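Local coordinates for vascular protein tyrosine phosphatase 1 (Rattus norvegicus, PDB 3I36) that probably removes phosphate from phosphotyrosine in substrate proteins, serving here as the catalytic domain of a membrane-spanning, receptor-type tyrosine phosphatase, at residues Phe203-Trp208 / Leu219-Phe223; Arg224-Arg228 / Asp258-Tyr262; Val272-Val276 / Tyr293-Asn297. All blocks are in the same frame, centred on the assembly; numbering follows the deposited sequence.

Interaction 1 of 3, residues Phe203-Trp208 / Leu219-Phe223; sequences FHFTSW and LLINF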
ATOM      1  N   PHE A 203       8.103  -3.565   6.825  1.00 13.84           N
ATOM      2  CA  PHE A 203       7.561  -4.908   6.751  1.00 11.85           C
ATOM      3  C   PHE A 203       7.668  -5.330   5.315  1.00 16.74           C
ATOM      4  O   PHE A 203       6.923  -4.860   4.459  1.00 13.31           O
ATOM      5  CB  PHE A 203       6.115  -4.902   7.215  1.00 11.96           C
ATOM      6  CG  PHE A 203       5.956  -4.422   8.629  1.00 12.29           C
ATOM      7  CD1 PHE A 203       5.910  -5.322   9.685  1.00 16.02           C
ATOM      8  CD2 PHE A 203       5.907  -3.072   8.907  1.00 14.38           C
ATOM      9  CE1 PHE A 203       5.773  -4.877  10.986  1.00 16.78           C
ATOM     10  CE2 PHE A 203       5.776  -2.620  10.200  1.00 20.84           C
ATOM     11  CZ  PHE A 203       5.702  -3.525  11.243  1.00 16.36           C
ATOM     12  N   HIS A 204       8.627  -6.199   5.052  1.00 15.38           N
ATOM     13  CA  HIS A 204       8.887  -6.622   3.700  1.00 15.15           C
ATOM     14  C   HIS A 204       8.270  -7.985   3.463  1.00 18.70           C
ATOM     15  O   HIS A 204       8.816  -9.007   3.870  1.00 16.89           O
ATOM     16  CB  HIS A 204      10.386  -6.666   3.426  1.00 14.09           C
ATOM     17  CG  HIS A 204      10.710  -6.817   1.977  1.00 15.65           C
ATOM     18  ND1 HIS A 204      11.988  -6.709   1.480  1.00 17.22           N
ATOM     19  CD2 HIS A 204       9.904  -7.030   0.910  1.00 13.23           C
ATOM     20  CE1 HIS A 204      11.963  -6.881   0.170  1.00 16.78           C
ATOM     21  NE2 HIS A 204      10.709  -7.066  -0.202  1.00 13.79           N
ATOM     22  N   PHE A 205       7.105  -7.983   2.827  1.00 15.76           N
ATOM     23  CA  PHE A 205       6.443  -9.210   2.436  1.00 12.28           C
ATOM     24  C   PHE A 205       7.147  -9.690   1.186  1.00 17.01           C
ATOM     25  O   PHE A 205       7.015  -9.093   0.121  1.00 15.94           O
ATOM     26  CB  PHE A 205       4.991  -8.930   2.109  1.00 12.10           C
ATOM     27  CG  PHE A 205       4.145 -10.159   2.030  1.00 16.45           C
ATOM     28  CD1 PHE A 205       3.781 -10.685   0.799  1.00 18.08           C
ATOM     29  CD2 PHE A 205       3.720 -10.798   3.189  1.00 19.41           C
ATOM     30  CE1 PHE A 205       2.993 -11.821   0.722  1.00 19.66           C
ATOM     31  CE2 PHE A 205       2.929 -11.924   3.124  1.00 18.60           C
ATOM     32  CZ  PHE A 205       2.563 -12.442   1.882  1.00 23.40           C
ATOM     33  N   THR A 206       7.905 -10.768   1.314  1.00 20.02           N
ATOM     34  CA  THR A 206       8.745 -11.200   0.212  1.00 20.81           C
ATOM     35  C   THR A 206       8.134 -12.371  -0.534  1.00 23.48           C
ATOM     36  O   THR A 206       8.684 -12.828  -1.537  1.00 27.81           O
ATOM     37  CB  THR A 206      10.102 -11.662   0.731  1.00 16.50           C
ATOM     38  OG1 THR A 206       9.891 -12.659   1.738  1.00 18.37           O
ATOM     39  CG2 THR A 206      10.859 -10.499   1.335  1.00 18.23           C
ATOM     40  N   SER A 207       6.999 -12.854  -0.048  1.00 22.39           N
ATOM     41  CA  SER A 207       6.483 -14.131  -0.512  1.00 23.23           C
ATOM     42  C   SER A 207       5.218 -14.035  -1.354  1.00 22.49           C
ATOM     43  O   SER A 207       4.546 -15.025  -1.577  1.00 25.51           O
ATOM     44  CB  SER A 207       6.264 -15.076   0.671  1.00 30.78           C
ATOM     45  OG  SER A 207       5.385 -14.508   1.620  1.00 24.46           O
ATOM     46  N   TRP A 208       4.888 -12.851  -1.841  1.00 19.28           N
ATOM     47  CA  TRP A 208       3.803 -12.768  -2.792  1.00 16.88           C
ATOM     48  C   TRP A 208       4.248 -13.493  -4.063  1.00 17.98           C
ATOM     49  O   TRP A 208       5.355 -13.265  -4.546  1.00 18.77           O
ATOM     50  CB  TRP A 208       3.504 -11.312  -3.110  1.00 15.33           C
ATOM     51  CG  TRP A 208       2.166 -11.120  -3.706  1.00 16.21           C
ATOM     52  CD1 TRP A 208       1.753 -11.531  -4.935  1.00 16.41           C
ATOM     53  CD2 TRP A 208       1.048 -10.466  -3.100  1.00 17.54           C
ATOM     54  NE1 TRP A 208       0.441 -11.170  -5.135  1.00 16.04           N
ATOM     55  CE2 TRP A 208      -0.010 -10.505  -4.027  1.00 16.34           C
ATOM     56  CE3 TRP A 208       0.842  -9.839  -1.864  1.00 19.30           C
ATOM     57  CZ2 TRP A 208      -1.264  -9.957  -3.751  1.00 20.36           C
ATOM     58  CZ3 TRP A 208      -0.392  -9.288  -1.598  1.00 19.06           C
ATOM     59  CH2 TRP A 208      -1.433  -9.354  -2.534  1.00 19.10           C
ATOM     60  N   LEU A 219      -1.233 -15.891   5.661  1.00 18.33           N
ATOM     61  CA  LEU A 219       0.079 -15.286   5.826  1.00 19.53           C
ATOM     62  C   LEU A 219       0.000 -13.780   5.640  1.00 22.08           C
ATOM     63  O   LEU A 219       0.557 -13.019   6.435  1.00 20.10           O
ATOM     64  CB  LEU A 219       1.096 -15.888   4.864  1.00 19.51           C
ATOM     65  CG  LEU A 219       1.475 -17.314   5.275  1.00 30.50           C
ATOM     66  CD1 LEU A 219       2.268 -18.005   4.181  1.00 34.08           C
ATOM     67  CD2 LEU A 219       2.262 -17.266   6.576  1.00 27.70           C
ATOM     68  N   LEU A 220      -0.688 -13.341   4.591  1.00 18.58           N
ATOM     69  CA  LEU A 220      -0.807 -11.916   4.376  1.00 19.07           C
ATOM     70  C   LEU A 220      -1.599 -11.285   5.513  1.00 14.64           C
ATOM     71  O   LEU A 220      -1.302 -10.170   5.948  1.00 13.63           O
ATOM     72  CB  LEU A 220      -1.462 -11.621   3.036  1.00 21.79           C
ATOM     73  CG  LEU A 220      -1.470 -10.153   2.616  1.00 17.40           C
ATOM     74  CD1 LEU A 220      -0.047  -9.626   2.471  1.00 14.46           C
ATOM     75  CD2 LEU A 220      -2.212 -10.019   1.315  1.00 17.35           C
ATOM     76  N   ILE A 221      -2.615 -11.995   5.994  1.00 15.63           N
ATOM     77  CA  ILE A 221      -3.418 -11.480   7.096  1.00 17.28           C
ATOM     78  C   ILE A 221      -2.590 -11.402   8.380  1.00 15.42           C
ATOM     79  O   ILE A 221      -2.650 -10.409   9.099  1.00 16.13           O
ATOM     80  CB  ILE A 221      -4.687 -12.314   7.310  1.00 17.45           C
ATOM     81  CG1 ILE A 221      -5.675 -12.068   6.167  1.00 19.49           C
ATOM     82  CG2 ILE A 221      -5.317 -11.993   8.663  1.00 19.05           C
ATOM     83  CD1 ILE A 221      -6.743 -13.149   6.021  1.00 18.62           C
ATOM     84  N   ASN A 222      -1.808 -12.442   8.664  1.00 13.37           N
ATOM     85  CA  ASN A 222      -0.911 -12.420   9.810  0.50 19.30           C
ATOM     86  C   ASN A 222       0.128 -11.312   9.688  1.00 16.77           C
ATOM     87  O   ASN A 222       0.492 -10.674  10.671  1.00 14.38           O
ATOM     88  CB  ASN A 222      -0.228 -13.777   9.973  0.50 22.72           C
ATOM     89  CG  ASN A 222      -1.205 -14.876  10.338  0.50 19.25           C
ATOM     90  OD1 ASN A 222      -2.282 -14.614  10.879  0.50 17.30           O
ATOM     91  ND2 ASN A 222      -0.830 -16.118  10.048  0.50 20.49           N
ATOM     92  N   PHE A 223       0.604 -11.097   8.467  1.00 16.14           N
ATOM     93  CA  PHE A 223       1.557 -10.035   8.184  1.00 12.65           C
ATOM     94  C   PHE A 223       0.891  -8.694   8.473  1.00 13.40           C
ATOM     95  O   PHE A 223       1.480  -7.832   9.129  1.00 14.19           O
ATOM     96  CB  PHE A 223       1.972 -10.144   6.724  1.00 13.49           C
ATOM     97  CG  PHE A 223       2.820  -9.029   6.229  1.00 16.52           C
ATOM     98  CD1 PHE A 223       4.186  -9.033   6.446  1.00 16.89           C
ATOM     99  CD2 PHE A 223       2.267  -8.007   5.476  1.00 16.37           C
ATOM    100  CE1 PHE A 223       4.977  -8.026   5.934  1.00 14.97           C
ATOM    101  CE2 PHE A 223       3.061  -6.991   4.972  1.00 12.87           C
ATOM    102  CZ  PHE A 223       4.422  -7.008   5.202  1.00 12.14           C
TER
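Phe205 and Phe223 form an edge-to-face aromatic pair, an example of how a strand end and an overlying helix are keyed together by rings. The edge of Phe205 is turned toward the face of Phe223, the two centroids lying 5.0 Å apart with planes at 65°. Contact is made near the rim, where Phe205 CD2 comes 3.6 Å from Phe223 CG. Further back, Phe205 CB makes a CH-pi contact over the Phe223 ring. Phe205 is itself held between two groups: Leu220 CD1 sits over the centre of one face, 3.8 Å from the Phe205 centroid, and Ser207 OG lies on the opposite face, nearer the rim, while hydrogen-bonded to Glu181 O. The two methyls of Leu220 divide the work. With CG anti to the backbone N (chi1 -172°), the branch is carried toward 203-208, where the methyls part, CD1 to Phe205 and CD2 to within 3.5 Å of Trp208 CZ3. Phe203 contributes its CB, 3.4 Å from Phe223 CZ; its CG lies beside the backbone N (chi1 -60°), which carries the ring away from 219-223 toward Val227. Trp208 opens the WPD loop that bears Asp210, and it makes a cation-pi contact with Arg250, so this apolar cluster adjoins the probable substrate site. Strand 196-205 lies between strands 139-142 and 182-191; segment 219-223 runs alongside 203-205, nearly antiparallel, and helix 249-267 reaches Leu220 through Ile257.

Interaction 2 of 3, residues Arg224-Arg228 / Asp258-Tyr262; sequences RYLVR and DRLIY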
ATOM      1  N   ARG A 224      -0.339  -8.515   7.995  1.00 11.85           N
ATOM      2  CA  ARG A 224      -1.092  -7.310   8.342  1.00 11.42           C
ATOM      3  C   ARG A 224      -1.194  -7.137   9.852  1.00  9.84           C
ATOM      4  O   ARG A 224      -1.013  -6.032  10.378  1.00 13.23           O
ATOM      5  CB  ARG A 224      -2.508  -7.281   7.739  1.00 14.05           C
ATOM      6  CG  ARG A 224      -3.035  -5.839   7.784  1.00 24.99           C
ATOM      7  CD  ARG A 224      -4.423  -5.564   8.397  1.00 34.72           C
ATOM      8  NE  ARG A 224      -4.669  -6.164   9.689  1.00 23.57           N
ATOM      9  CZ  ARG A 224      -5.509  -5.702  10.622  1.00 23.01           C
ATOM     10  NH1 ARG A 224      -6.179  -4.567  10.491  1.00 23.57           N
ATOM     11  NH2 ARG A 224      -5.662  -6.398  11.734  1.00 15.14           N
ATOM     12  N   TYR A 225      -1.525  -8.210  10.562  1.00 14.08           N
ATOM     13  CA  TYR A 225      -1.588  -8.123  12.016  0.50 16.30           C
ATOM     14  C   TYR A 225      -0.261  -7.660  12.608  1.00 17.40           C
ATOM     15  O   TYR A 225      -0.246  -6.879  13.551  1.00 15.43           O
ATOM     16  CB  TYR A 225      -2.052  -9.439  12.652  0.50 16.69           C
ATOM     17  CG  TYR A 225      -3.550  -9.633  12.568  0.50 18.29           C
ATOM     18  CD1 TYR A 225      -4.417  -8.826  13.297  0.50 13.24           C
ATOM     19  CD2 TYR A 225      -4.097 -10.611  11.751  0.50 26.43           C
ATOM     20  CE1 TYR A 225      -5.783  -8.993  13.215  0.50 22.28           C
ATOM     21  CE2 TYR A 225      -5.466 -10.790  11.672  0.50 27.31           C
ATOM     22  CZ  TYR A 225      -6.300  -9.980  12.399  0.50 22.49           C
ATOM     23  OH  TYR A 225      -7.654 -10.154  12.309  0.50 32.11           O
ATOM     24  N   LEU A 226       0.851  -8.124  12.049  1.00 15.27           N
ATOM     25  CA  LEU A 226       2.159  -7.686  12.544  1.00 14.47           C
ATOM     26  C   LEU A 226       2.328  -6.183  12.363  1.00 17.30           C
ATOM     27  O   LEU A 226       2.760  -5.470  13.274  1.00 12.37           O
ATOM     28  CB  LEU A 226       3.283  -8.430  11.827  1.00 16.63           C
ATOM     29  CG  LEU A 226       3.428  -9.914  12.161  1.00 25.26           C
ATOM     30  CD1 LEU A 226       4.651 -10.498  11.476  1.00 27.51           C
ATOM     31  CD2 LEU A 226       3.499 -10.125  13.679  1.00 31.06           C
ATOM     32  N   VAL A 227       1.974  -5.702  11.176  1.00 14.12           N
ATOM     33  CA  VAL A 227       2.055  -4.280  10.895  1.00 15.17           C
ATOM     34  C   VAL A 227       1.214  -3.527  11.905  1.00 15.20           C
ATOM     35  O   VAL A 227       1.650  -2.537  12.494  1.00 16.73           O
ATOM     36  CB  VAL A 227       1.556  -3.964   9.474  1.00 12.47           C
ATOM     37  CG1 VAL A 227       1.545  -2.457   9.216  1.00 15.79           C
ATOM     38  CG2 VAL A 227       2.408  -4.680   8.449  1.00 15.12           C
ATOM     39  N   ARG A 228      -0.008  -3.996  12.099  1.00 13.11           N
ATOM     40  CA  ARG A 228      -0.935  -3.338  13.008  1.00 13.01           C
ATOM     41  C   ARG A 228      -0.434  -3.363  14.449  1.00 13.79           C
ATOM     42  O   ARG A 228      -0.589  -2.393  15.201  1.00 17.48           O
ATOM     43  CB  ARG A 228      -2.317  -3.983  12.884  1.00 14.76           C
ATOM     44  CG  ARG A 228      -3.112  -3.406  11.708  1.00 15.38           C
ATOM     45  CD  ARG A 228      -3.222  -1.923  11.931  1.00 19.30           C
ATOM     46  NE  ARG A 228      -3.723  -1.181  10.782  1.00 14.25           N
ATOM     47  CZ  ARG A 228      -3.654   0.141  10.692  1.00 17.56           C
ATOM     48  NH1 ARG A 228      -3.099   0.827  11.680  1.00 17.96           N
ATOM     49  NH2 ARG A 228      -4.122   0.776   9.623  1.00 16.04           N
ATOM     50  N   ASP A 258      -6.639  -4.540   5.279  1.00 10.15           N
ATOM     51  CA  ASP A 258      -6.517  -3.904   6.588  1.00 11.05           C
ATOM     52  C   ASP A 258      -7.837  -3.245   6.951  1.00 15.28           C
ATOM     53  O   ASP A 258      -8.339  -3.365   8.080  1.00 12.06           O
ATOM     54  CB  ASP A 258      -5.395  -2.870   6.579  1.00  9.17           C
ATOM     55  CG  ASP A 258      -5.254  -2.163   7.915  1.00 10.11           C
ATOM     56  OD1 ASP A 258      -4.932  -2.830   8.918  1.00 13.19           O
ATOM     57  OD2 ASP A 258      -5.463  -0.937   7.956  1.00 11.39           O
ATOM     58  N   ARG A 259      -8.401  -2.547   5.981  1.00 14.23           N
ATOM     59  CA  ARG A 259      -9.651  -1.853   6.193  1.00 13.76           C
ATOM     60  C   ARG A 259     -10.800  -2.815   6.449  1.00 12.22           C
ATOM     61  O   ARG A 259     -11.630  -2.571   7.321  1.00 12.10           O
ATOM     62  CB  ARG A 259      -9.941  -0.955   5.003  1.00 13.77           C
ATOM     63  CG  ARG A 259      -8.938   0.186   4.908  1.00 12.98           C
ATOM     64  CD  ARG A 259      -9.183   1.032   3.684  1.00  9.90           C
ATOM     65  NE  ARG A 259     -10.520   1.614   3.686  1.00 12.55           N
ATOM     66  CZ  ARG A 259     -10.919   2.564   2.847  1.00 15.14           C
ATOM     67  NH1 ARG A 259     -10.067   3.057   1.956  1.00 11.16           N
ATOM     68  NH2 ARG A 259     -12.163   3.022   2.900  1.00 11.58           N
ATOM     69  N   LEU A 260     -10.839  -3.905   5.688  1.00  9.99           N
ATOM     70  CA  LEU A 260     -11.877  -4.909   5.851  1.00 14.15           C
ATOM     71  C   LEU A 260     -11.822  -5.521   7.230  1.00 12.94           C
ATOM     72  O   LEU A 260     -12.854  -5.789   7.838  1.00 11.55           O
ATOM     73  CB  LEU A 260     -11.699  -6.009   4.816  1.00 16.78           C
ATOM     74  CG  LEU A 260     -12.200  -5.559   3.455  1.00 23.37           C
ATOM     75  CD1 LEU A 260     -11.619  -6.464   2.393  1.00 19.96           C
ATOM     76  CD2 LEU A 260     -13.732  -5.581   3.462  1.00 21.34           C
ATOM     77  N   ILE A 261     -10.617  -5.772   7.726  1.00 11.21           N
ATOM     78  CA  ILE A 261     -10.509  -6.390   9.043  1.00 13.79           C
ATOM     79  C   ILE A 261     -11.083  -5.468  10.102  1.00 14.01           C
ATOM     80  O   ILE A 261     -11.842  -5.902  10.973  1.00 12.34           O
ATOM     81  CB  ILE A 261      -9.059  -6.770   9.380  1.00 15.33           C
ATOM     82  CG1 ILE A 261      -8.595  -7.911   8.451  1.00 12.28           C
ATOM     83  CG2 ILE A 261      -8.934  -7.142  10.853  1.00 13.80           C
ATOM     84  CD1 ILE A 261      -7.081  -8.183   8.516  1.00 17.92           C
ATOM     85  N   TYR A 262     -10.753  -4.183  10.026  1.00 12.65           N
ATOM     86  CA  TYR A 262     -11.338  -3.255  10.990  1.00 11.18           C
ATOM     87  C   TYR A 262     -12.855  -3.259  10.901  1.00 10.47           C
ATOM     88  O   TYR A 262     -13.545  -3.273  11.913  1.00 12.85           O
ATOM     89  CB  TYR A 262     -10.856  -1.849  10.741  1.00 10.63           C
ATOM     90  CG  TYR A 262      -9.513  -1.546  11.344  1.00 12.77           C
ATOM     91  CD1 TYR A 262      -9.323  -1.589  12.718  1.00 17.77           C
ATOM     92  CD2 TYR A 262      -8.445  -1.177  10.540  1.00 10.46           C
ATOM     93  CE1 TYR A 262      -8.097  -1.293  13.276  1.00 18.59           C
ATOM     94  CE2 TYR A 262      -7.214  -0.868  11.083  1.00 10.75           C
ATOM     95  CZ  TYR A 262      -7.043  -0.928  12.453  1.00 17.43           C
ATOM     96  OH  TYR A 262      -5.821  -0.608  12.993  1.00 21.05           O
TER
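A salt-bridge network of Arg224, Arg228 and Asp258 joins two helices whose segments here cross at -78°, illustrating how one carboxylate can serve two arginines a helical turn apart. Its clearest bond runs from Arg228 NH2 to Asp258 OD2, 2.7 Å long and fairly straight at 163°. The donor meets the syn side of OD2 from somewhat out of the carboxylate plane, while the oxygen lies in the guanidinium plane. Arg228 NE and Arg224 NH1 both donate to Asp258 OD1, although that oxygen is crowded in the model and its place is less certain. Two guanidinium groups around one carboxylate would probably favour its ionised form. Arg224 reaches Asp258 through a chain bent at chi2 and again at chi3 (49°), which leaves its guanidinium layered between aliphatic groups: Arg228 CG stands 3.4 Å above one face and Ile261 CD1 3.3 Å above the other. Arg224 NH1 lies over a face of Tyr262, and the guanidinium as a whole makes a long, at most weak cation-pi approach, whereas Tyr262 turns its edge to the Arg228 guanidinium, CE2 lying over one face of that group, the planes steeply inclined. Phe114 of strand 114-117 packs on Arg228 and Asp258, His109 makes an edge-to-face pair with Tyr262, and Ile303 of helix 290-305 touches Ile261, while Leu226 of helix 218-231 rests on Trp182 and Ile184 of strand 182-191.

Interaction 3 of 3, residues Val272-Val276 / Tyr293-Asn297; sequences VYGIV and YVFLN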
ATOM      1  N   VAL A 272     -16.323  -4.576   0.543  1.00 13.03           N
ATOM      2  CA  VAL A 272     -15.090  -4.638  -0.205  1.00 13.45           C
ATOM      3  C   VAL A 272     -15.228  -3.659  -1.354  1.00 13.04           C
ATOM      4  O   VAL A 272     -14.308  -2.923  -1.677  1.00 11.01           O
ATOM      5  CB  VAL A 272     -14.882  -6.042  -0.762  1.00 13.73           C
ATOM      6  CG1 VAL A 272     -13.619  -6.094  -1.638  1.00 12.09           C
ATOM      7  CG2 VAL A 272     -14.804  -7.051   0.389  1.00 14.59           C
ATOM      8  N   TYR A 273     -16.400  -3.677  -1.975  1.00 10.74           N
ATOM      9  CA  TYR A 273     -16.660  -2.808  -3.102  1.00 10.77           C
ATOM     10  C   TYR A 273     -16.431  -1.355  -2.688  1.00 13.78           C
ATOM     11  O   TYR A 273     -15.744  -0.613  -3.373  1.00 11.93           O
ATOM     12  CB  TYR A 273     -18.083  -3.002  -3.600  1.00 10.36           C
ATOM     13  CG  TYR A 273     -18.386  -2.165  -4.817  1.00 16.00           C
ATOM     14  CD1 TYR A 273     -18.196  -2.674  -6.093  1.00 21.89           C
ATOM     15  CD2 TYR A 273     -18.849  -0.868  -4.687  1.00 15.56           C
ATOM     16  CE1 TYR A 273     -18.464  -1.916  -7.205  1.00 21.27           C
ATOM     17  CE2 TYR A 273     -19.125  -0.096  -5.796  1.00 18.26           C
ATOM     18  CZ  TYR A 273     -18.928  -0.627  -7.050  1.00 25.93           C
ATOM     19  OH  TYR A 273     -19.199   0.132  -8.159  1.00 30.06           O
ATOM     20  N   GLY A 274     -17.008  -0.967  -1.558  1.00 11.40           N
ATOM     21  CA  GLY A 274     -16.902   0.397  -1.063  1.00 13.99           C
ATOM     22  C   GLY A 274     -15.469   0.768  -0.746  1.00 16.89           C
ATOM     23  O   GLY A 274     -15.028   1.891  -0.995  1.00 10.95           O
ATOM     24  N   ILE A 275     -14.728  -0.185  -0.206  1.00 10.62           N
ATOM     25  CA  ILE A 275     -13.333   0.067   0.082  1.00 11.19           C
ATOM     26  C   ILE A 275     -12.558   0.271  -1.206  1.00 11.96           C
ATOM     27  O   ILE A 275     -11.838   1.252  -1.348  1.00 11.31           O
ATOM     28  CB  ILE A 275     -12.717  -1.079   0.887  1.00  9.89           C
ATOM     29  CG1 ILE A 275     -13.283  -1.039   2.307  1.00 12.30           C
ATOM     30  CG2 ILE A 275     -11.190  -0.945   0.935  1.00 12.62           C
ATOM     31  CD1 ILE A 275     -13.074  -2.337   3.075  1.00 16.73           C
ATOM     32  N   VAL A 276     -12.704  -0.646  -2.154  1.00 10.43           N
ATOM     33  CA  VAL A 276     -11.894  -0.550  -3.359  1.00 11.68           C
ATOM     34  C   VAL A 276     -12.296   0.696  -4.110  1.00 12.96           C
ATOM     35  O   VAL A 276     -11.454   1.397  -4.649  1.00 12.27           O
ATOM     36  CB  VAL A 276     -12.015  -1.796  -4.252  1.00 12.94           C
ATOM     37  CG1 VAL A 276     -11.219  -1.597  -5.555  1.00 11.16           C
ATOM     38  CG2 VAL A 276     -11.514  -3.027  -3.465  1.00 11.08           C
ATOM     39  N   TYR A 293      -9.049  -8.865  -6.353  1.00 16.40           N
ATOM     40  CA  TYR A 293     -10.344  -8.504  -5.800  1.00 17.24           C
ATOM     41  C   TYR A 293     -11.030  -9.726  -5.198  1.00 16.40           C
ATOM     42  O   TYR A 293     -11.644  -9.644  -4.139  1.00 16.27           O
ATOM     43  CB  TYR A 293     -11.223  -7.898  -6.882  1.00 13.16           C
ATOM     44  CG  TYR A 293     -12.524  -7.334  -6.368  1.00 17.73           C
ATOM     45  CD1 TYR A 293     -12.572  -6.074  -5.802  1.00 18.60           C
ATOM     46  CD2 TYR A 293     -13.700  -8.066  -6.440  1.00 15.46           C
ATOM     47  CE1 TYR A 293     -13.747  -5.545  -5.334  1.00 19.61           C
ATOM     48  CE2 TYR A 293     -14.892  -7.540  -5.981  1.00 18.30           C
ATOM     49  CZ  TYR A 293     -14.903  -6.276  -5.421  1.00 23.66           C
ATOM     50  OH  TYR A 293     -16.072  -5.727  -4.955  1.00 18.75           O
ATOM     51  N   VAL A 294     -10.941 -10.852  -5.890  1.00 16.33           N
ATOM     52  CA  VAL A 294     -11.502 -12.079  -5.352  1.00 14.19           C
ATOM     53  C   VAL A 294     -10.723 -12.490  -4.115  1.00 19.53           C
ATOM     54  O   VAL A 294     -11.301 -12.914  -3.124  1.00 16.36           O
ATOM     55  CB  VAL A 294     -11.496 -13.212  -6.386  1.00 17.15           C
ATOM     56  CG1 VAL A 294     -11.949 -14.525  -5.738  1.00 17.91           C
ATOM     57  CG2 VAL A 294     -12.399 -12.841  -7.556  1.00 19.33           C
ATOM     58  N   PHE A 295      -9.402 -12.355  -4.186  1.00 22.03           N
ATOM     59  CA  PHE A 295      -8.534 -12.640  -3.045  1.00 22.96           C
ATOM     60  C   PHE A 295      -8.979 -11.868  -1.815  1.00 16.78           C
ATOM     61  O   PHE A 295      -8.943 -12.395  -0.699  1.00 16.95           O
ATOM     62  CB  PHE A 295      -7.081 -12.319  -3.401  1.00 19.35           C
ATOM     63  CG  PHE A 295      -6.096 -12.589  -2.295  1.00 23.20           C
ATOM     64  CD1 PHE A 295      -5.633 -13.879  -2.053  1.00 20.46           C
ATOM     65  CD2 PHE A 295      -5.611 -11.552  -1.521  1.00 22.65           C
ATOM     66  CE1 PHE A 295      -4.707 -14.119  -1.050  1.00 18.97           C
ATOM     67  CE2 PHE A 295      -4.700 -11.782  -0.518  1.00 22.34           C
ATOM     68  CZ  PHE A 295      -4.244 -13.067  -0.275  1.00 18.41           C
ATOM     69  N   LEU A 296      -9.408 -10.618  -2.003  1.00 16.11           N
ATOM     70  CA  LEU A 296      -9.884  -9.818  -0.870  1.00 15.84           C
ATOM     71  C   LEU A 296     -11.092 -10.465  -0.278  1.00 16.40           C
ATOM     72  O   LEU A 296     -11.249 -10.573   0.937  1.00 19.66           O
ATOM     73  CB  LEU A 296     -10.331  -8.440  -1.328  1.00 22.41           C
ATOM     74  CG  LEU A 296      -9.240  -7.432  -1.529  1.00 14.09           C
ATOM     75  CD1 LEU A 296      -9.887  -6.117  -1.917  1.00 13.53           C
ATOM     76  CD2 LEU A 296      -8.466  -7.327  -0.222  1.00 11.78           C
ATOM     77  N   ASN A 297     -11.980 -10.881  -1.160  1.00 17.80           N
ATOM     78  CA  ASN A 297     -13.176 -11.524  -0.692  1.00 19.63           C
ATOM     79  C   ASN A 297     -12.809 -12.826  -0.012  1.00 18.68           C
ATOM     80  O   ASN A 297     -13.404 -13.188   0.997  1.00 19.31           O
ATOM     81  CB  ASN A 297     -14.133 -11.708  -1.849  1.00 12.25           C
ATOM     82  CG  ASN A 297     -14.789 -10.412  -2.225  1.00 14.46           C
ATOM     83  OD1 ASN A 297     -14.289  -9.659  -3.072  1.00 19.30           O
ATOM     84  ND2 ASN A 297     -15.894 -10.115  -1.563  1.00 14.53           N
TER
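Tyr293 lies against Val272, Tyr273 and Val276, and its side chain can be read atom by atom as it crosses from one helix to the next. From CB, the ring leaves with CG anti to the backbone N (chi1 -173°), a direction that sends it toward segment 272-276. CD1 is the first ring atom to make contact, 4.0 Å from Val276 CG2, a methyl lying at the ring edge near its plane. Next along, CE1 touches both valines, at 3.7 Å from Val272 CG1 and 3.8 Å from Val276 CG2. CZ still borders Val272 CG1, and at the tip OH rests 3.5 Å from Tyr273 CA while hydrogen-bonding to Glu49 OE2 of helix 28-53. The helices so joined, 272-280 and 290-305, are the last two modelled in this catalytic domain; the axes of their short segments approach to 11.1 Å at a crossing angle of 132°, and the connection between them carries Gln288, a probable substrate-binding residue. Were Tyr293 replaced by an alanine, the two valine methyls would probably face a gap and Glu49 would be likely to lose its hydroxyl partner. Leu296, nearly one helical turn on, brings CD1 to the same pair, 3.7 Å from Val272 CG1 and at similar range from Val276 CG2. Behind it, Leu296 packs on Ala256 and Ile257 of helix 249-267, and Tyr50 meets the Tyr293 ring.

The three contacts run in series along one catalytic domain, and their chemistry follows their place. Interactions 1 and 3 are buried and apolar, the first aromatic between strand and helix, the third aliphatic around a tyrosine between helices; interaction 2, only partly buried, relies on charge. Helix 218-231 serves interactions 1 and 2 with successive turns, and Phe203 CG of the strand also packs 3.6 Å from Val227 CG2. Helix 249-267 connects interaction 2 to interaction 3, since Leu260 lies against Val272 and Ile275. Interactions 1 and 3 meet directly where Leu220 CD2 comes 3.6 Å from Phe295 CE2, joining the sheet-facing helix to helix 290-305.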